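Local coordinates for protein probable amidase (Thermus thermophilus, PDB 2DC0) that is a probable amidase, an alpha/beta protein of the amidase family built round a large mixed beta-sheet flanked by helices, at residues A[63-68]-A[107-112]; A[153-158]-A[209-214]. One frame throughout, in Å; residues are numbered along the deposited sequence.

Interaction 1: residues A[63-68]-A[107-112]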
loop_
_atom_site.group_PDB
_atom_site.type_symbol
_atom_site.label_atom_id
_atom_site.label_comp_id
_atom_site.label_asym_id
_atom_site.label_seq_id
_atom_site.Cartn_x
_atom_site.Cartn_y
_atom_site.Cartn_z
ATOM N N GLY A 63 25.605 -7.816 -24.032
ATOM C CA GLY A 63 24.543 -6.917 -23.621
ATOM C C GLY A 63 25.068 -5.542 -23.248
ATOM O O GLY A 63 26.231 -5.240 -23.498
ATOM N N PRO A 64 24.233 -4.688 -22.638
ATOM C CA PRO A 64 24.633 -3.334 -22.239
ATOM C C PRO A 64 25.694 -3.242 -21.149
ATOM O O PRO A 64 26.342 -2.209 -21.004
ATOM C CB PRO A 64 23.309 -2.693 -21.824
ATOM C CG PRO A 64 22.532 -3.863 -21.285
ATOM C CD PRO A 64 22.815 -4.935 -22.313
ATOM N N LEU A 65 25.882 -4.317 -20.391
ATOM C CA LEU A 65 26.873 -4.326 -19.319
ATOM C C LEU A 65 28.111 -5.143 -19.682
ATOM O O LEU A 65 28.958 -5.401 -18.830
ATOM C CB LEU A 65 26.253 -4.898 -18.041
ATOM C CG LEU A 65 25.056 -4.122 -17.478
ATOM C CD1 LEU A 65 24.567 -4.780 -16.195
ATOM C CD2 LEU A 65 25.473 -2.678 -17.214
ATOM N N HIS A 66 28.214 -5.542 -20.946
ATOM C CA HIS A 66 29.338 -6.358 -21.408
ATOM C C HIS A 66 30.726 -5.891 -20.955
ATOM O O HIS A 66 31.174 -4.804 -21.303
ATOM C CB HIS A 66 29.311 -6.461 -22.938
ATOM C CG HIS A 66 30.306 -7.432 -23.497
ATOM N ND1 HIS A 66 31.668 -7.234 -23.414
ATOM C CD2 HIS A 66 30.137 -8.612 -24.139
ATOM C CE1 HIS A 66 32.295 -8.249 -23.979
ATOM N NE2 HIS A 66 31.388 -9.101 -24.426
ATOM N N GLY A 67 31.395 -6.733 -20.174
ATOM C CA GLY A 67 32.734 -6.420 -19.711
ATOM C C GLY A 67 32.882 -5.480 -18.529
ATOM O O GLY A 67 34.006 -5.181 -18.124
ATOM N N LEU A 68 31.770 -5.007 -17.970
ATOM C CA LEU A 68 31.830 -4.092 -16.829
ATOM C C LEU A 68 31.870 -4.854 -15.503
ATOM O O LEU A 68 30.989 -5.667 -15.216
ATOM C CB LEU A 68 30.627 -3.140 -16.853
ATOM C CG LEU A 68 30.488 -2.299 -18.130
ATOM C CD1 LEU A 68 29.221 -1.462 -18.080
ATOM C CD2 LEU A 68 31.713 -1.419 -18.290
ATOM N N ALA A 107 23.284 -9.538 -19.164
ATOM C CA ALA A 107 23.544 -8.243 -19.778
ATOM C C ALA A 107 25.029 -8.156 -20.135
ATOM O O ALA A 107 25.460 -7.216 -20.800
ATOM C CB ALA A 107 23.156 -7.111 -18.826
ATOM N N GLY A 108 25.805 -9.142 -19.689
ATOM C CA GLY A 108 27.225 -9.170 -20.001
ATOM C C GLY A 108 28.151 -8.662 -18.913
ATOM O O GLY A 108 29.367 -8.579 -19.111
ATOM N N ALA A 109 27.586 -8.329 -17.759
ATOM C CA ALA A 109 28.380 -7.810 -16.659
ATOM C C ALA A 109 29.375 -8.829 -16.129
ATOM O O ALA A 109 29.132 -10.035 -16.153
ATOM C CB ALA A 109 27.466 -7.349 -15.526
ATOM N N LEU A 110 30.510 -8.332 -15.655
ATOM C CA LEU A 110 31.528 -9.195 -15.081
ATOM C C LEU A 110 31.374 -9.124 -13.569
ATOM O O LEU A 110 31.845 -8.180 -12.930
ATOM C CB LEU A 110 32.923 -8.725 -15.499
ATOM C CG LEU A 110 34.100 -9.440 -14.832
ATOM C CD1 LEU A 110 33.989 -10.938 -15.032
ATOM C CD2 LEU A 110 35.406 -8.913 -15.417
ATOM N N LEU A 111 30.685 -10.110 -13.003
ATOM C CA LEU A 111 30.465 -10.169 -11.558
ATOM C C LEU A 111 31.686 -10.865 -10.974
ATOM O O LEU A 111 31.828 -12.081 -11.101
ATOM C CB LEU A 111 29.193 -10.972 -11.263
ATOM C CG LEU A 111 27.953 -10.525 -12.053
ATOM C CD1 LEU A 111 26.795 -11.477 -11.801
ATOM C CD2 LEU A 111 27.577 -9.108 -11.656
ATOM N N PHE A 112 32.562 -10.102 -10.327
ATOM C CA PHE A 112 33.793 -10.676 -9.797
ATOM C C PHE A 112 33.902 -10.888 -8.291
ATOM O O PHE A 112 34.895 -11.444 -7.821
ATOM C CB PHE A 112 34.986 -9.833 -10.255
ATOM C CG PHE A 112 35.026 -8.461 -9.644
ATOM C CD1 PHE A 112 35.886 -8.180 -8.585
ATOM C CD2 PHE A 112 34.179 -7.460 -10.103
ATOM C CE1 PHE A 112 35.897 -6.921 -7.993
ATOM C CE2 PHE A 112 34.182 -6.196 -9.517
ATOM C CZ PHE A 112 35.041 -5.928 -8.463
#

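Interaction 2: residues A[153-158]-A[209-214]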
loop_
_atom_site.group_PDB
_atom_site.type_symbol
_atom_site.label_atom_id
_atom_site.label_comp_id
_atom_site.label_asym_id
_atom_site.label_seq_id
_atom_site.Cartn_x
_atom_site.Cartn_y
_atom_site.Cartn_z
ATOM N N VAL A 153 30.887 0.633 0.106
ATOM C CA VAL A 153 32.307 0.923 0.242
ATOM C C VAL A 153 33.064 0.531 -1.026
ATOM O O VAL A 153 33.964 1.252 -1.473
ATOM C CB VAL A 153 32.909 0.171 1.454
ATOM C CG1 VAL A 153 34.423 0.364 1.501
ATOM C CG2 VAL A 153 32.274 0.685 2.741
ATOM N N ALA A 154 32.700 -0.610 -1.609
ATOM C CA ALA A 154 33.351 -1.070 -2.833
ATOM C C ALA A 154 33.147 -0.038 -3.943
ATOM O O ALA A 154 34.098 0.361 -4.623
ATOM C CB ALA A 154 32.776 -2.424 -3.256
ATOM N N VAL A 155 31.902 0.401 -4.113
ATOM C CA VAL A 155 31.567 1.394 -5.135
ATOM C C VAL A 155 32.283 2.721 -4.871
ATOM O O VAL A 155 32.788 3.363 -5.796
ATOM C CB VAL A 155 30.031 1.636 -5.191
ATOM C CG1 VAL A 155 29.702 2.780 -6.149
ATOM C CG2 VAL A 155 29.334 0.361 -5.647
ATOM N N ALA A 156 32.335 3.126 -3.608
ATOM C CA ALA A 156 32.996 4.376 -3.248
ATOM C C ALA A 156 34.497 4.341 -3.542
ATOM O O ALA A 156 35.076 5.345 -3.951
ATOM C CB ALA A 156 32.771 4.676 -1.776
ATOM N N LEU A 157 35.112 3.180 -3.344
ATOM C CA LEU A 157 36.545 3.017 -3.544
ATOM C C LEU A 157 36.958 2.558 -4.945
ATOM O O LEU A 157 38.145 2.420 -5.229
ATOM C CB LEU A 157 37.098 2.042 -2.490
ATOM C CG LEU A 157 36.969 2.523 -1.035
ATOM C CD1 LEU A 157 37.494 1.475 -0.070
ATOM C CD2 LEU A 157 37.743 3.819 -0.885
ATOM N N GLY A 158 35.986 2.324 -5.819
ATOM C CA GLY A 158 36.312 1.893 -7.165
ATOM C C GLY A 158 36.546 0.398 -7.292
ATOM O O GLY A 158 37.097 -0.063 -8.289
ATOM N N LEU A 209 23.776 0.305 -6.251
ATOM C CA LEU A 209 24.660 1.246 -5.564
ATOM C C LEU A 209 25.593 1.663 -6.688
ATOM O O LEU A 209 26.246 0.821 -7.308
ATOM C CB LEU A 209 25.431 0.551 -4.440
ATOM C CG LEU A 209 24.585 0.411 -3.171
ATOM C CD1 LEU A 209 25.023 -0.798 -2.382
ATOM C CD2 LEU A 209 24.711 1.692 -2.341
ATOM N N THR A 210 25.633 2.963 -6.956
ATOM C CA THR A 210 26.431 3.510 -8.047
ATOM C C THR A 210 27.178 4.782 -7.677
ATOM O O THR A 210 27.030 5.310 -6.575
ATOM C CB THR A 210 25.520 3.868 -9.234
ATOM O OG1 THR A 210 24.542 4.829 -8.797
ATOM C CG2 THR A 210 24.797 2.636 -9.750
ATOM N N ARG A 211 27.966 5.284 -8.624
ATOM C CA ARG A 211 28.721 6.513 -8.417
ATOM C C ARG A 211 27.970 7.731 -8.963
ATOM O O ARG A 211 28.376 8.867 -8.735
ATOM C CB ARG A 211 30.091 6.407 -9.091
ATOM C CG ARG A 211 31.008 5.369 -8.467
ATOM C CD ARG A 211 32.332 5.300 -9.200
ATOM N NE ARG A 211 33.096 6.535 -9.046
ATOM C CZ ARG A 211 33.737 6.882 -7.933
ATOM N NH1 ARG A 211 33.715 6.083 -6.873
ATOM N NH2 ARG A 211 34.392 8.034 -7.873
ATOM N N SER A 212 26.878 7.501 -9.682
ATOM C CA SER A 212 26.115 8.613 -10.243
ATOM C C SER A 212 24.652 8.244 -10.428
ATOM O O SER A 212 24.291 7.061 -10.444
ATOM C CB SER A 212 26.693 9.017 -11.600
ATOM O OG SER A 212 26.561 7.939 -12.516
ATOM N N VAL A 213 23.809 9.258 -10.587
ATOM C CA VAL A 213 22.391 9.010 -10.777
ATOM C C VAL A 213 22.105 8.377 -12.139
ATOM O O VAL A 213 21.208 7.537 -12.256
ATOM C CB VAL A 213 21.566 10.307 -10.629
ATOM C CG1 VAL A 213 20.099 10.029 -10.948
ATOM C CG2 VAL A 213 21.694 10.842 -9.204
ATOM N N ARG A 214 22.863 8.759 -13.166
ATOM C CA ARG A 214 22.628 8.188 -14.493
ATOM C C ARG A 214 22.928 6.689 -14.485
ATOM O O ARG A 214 22.293 5.917 -15.206
ATOM C CB ARG A 214 23.468 8.901 -15.564
ATOM C CG ARG A 214 24.971 8.724 -15.432
ATOM C CD ARG A 214 25.694 9.393 -16.592
ATOM N NE ARG A 214 27.118 9.074 -16.607
ATOM C CZ ARG A 214 27.946 9.423 -17.588
ATOM N NH1 ARG A 214 27.489 10.105 -18.632
ATOM N NH2 ARG A 214 29.230 9.088 -17.535
#

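Interaction 1: residues A[63-68]-A[107-112]
Leu65 lays its side chain along two alanines of the 107-112 segment. Its CB rests on Ala109 CB at 3.7 Å, while CD1 lies against Ala107 CB at 3.8 Å. CG stands anti to the carbonyl carbon (chi1 -61°), which carries the branched end past both methyls, and Phe218 and Leu219 of helix 213-224 meet the same side chain. Pro64 adds its ring, CG reaching the Ala107 methyl from 4.1 Å. Leu110 swings its CG anti to the backbone N (chi1 173°); its side chain touches Leu21 and Glu48, its CB passing close to the Leu68 carbonyl.

Three main-chain bonds join the two segments beside these side chains. Leu65 N gives its hydrogen to Ala107 O, and Gly67 N reaches Gly108 O at 2.9 Å. Leu110 N meets Leu68 O at 2.7 Å, leading into the parallel pairing of strands 69-73 and 110-115 in the central mixed sheet. Gly108, at positive phi in a Schellman motif, ends helix 99-106, and His66 CA comes within 3.2 Å of Gly108 O. Two overlapping beta turns, Gly63 to His66 and Leu65 to Leu68, are thus fastened to a helix exit by main-chain hydrogen bonds, with Leu65, Pro64 and the two alanine methyls supplying the apolar side-chain contacts.

Interaction 2: residues A[153-158]-A[209-214]
Leu209 meets Val155 where the end of strand 206-210 of the central mixed sheet packs against the C-terminal end of helix 149-157, a helix-on-sheet contact of this alpha/beta fold. The two side chains pass at a slant, Leu209 CB lying 4.1 Å from Val155 CG2, and that methyl also comes to 3.5 Å from Leu209 O. Ala152 and Ala176 also touch the leucine side chain.

Thr210 turns its CB away from the helix and offers its backbone instead: Val155 CG1 sits 3.6 Å from Thr210 C. With CG1 anti to the valine N (chi1 174°) and CG2 anti to its carbonyl carbon, one branch meets Thr210 and the other Leu209. Thr210 OG1 donates to Ser212 O at 2.8 Å, bracing the bend that leaves the strand.

Arg211 folds back over the helix end, its chain bent at chi3 (66°), with CG packed on Val155 CG1 at 3.7 Å. Its NH1 reaches Val155 O at 3.1 Å, in the planes of both the carbonyl and the guanidinium, and Ala156 O more weakly at 3.3 Å. A positive group at this helix C-terminus probably suits the helix dipole.

Ser212 is at the N-cap of helix 213-224, its OG bonding weakly to Asp215 N and also to Asp2 OD2. Past Val213, Arg214 NE forms a salt bridge with that same Asp2 OD2.

Interactions 1 and 2 follow each other along the chain and reach the same mixed sheet, their centres about 16 Å apart and their nearest atoms about 6 Å apart. Interaction 1, farther from the middle of the chain, is mostly buried and joins a loop to a helix exit and the start of a strand by main-chain bonds. Interaction 2 lies nearer the centre, buried at its valine and leucine but exposed at its arginine, and its polar grip comes from a charged side chain on helix carbonyls. Helix 213-224 connects them: it begins within the second contact, and its later residues cover the apolar side of the first.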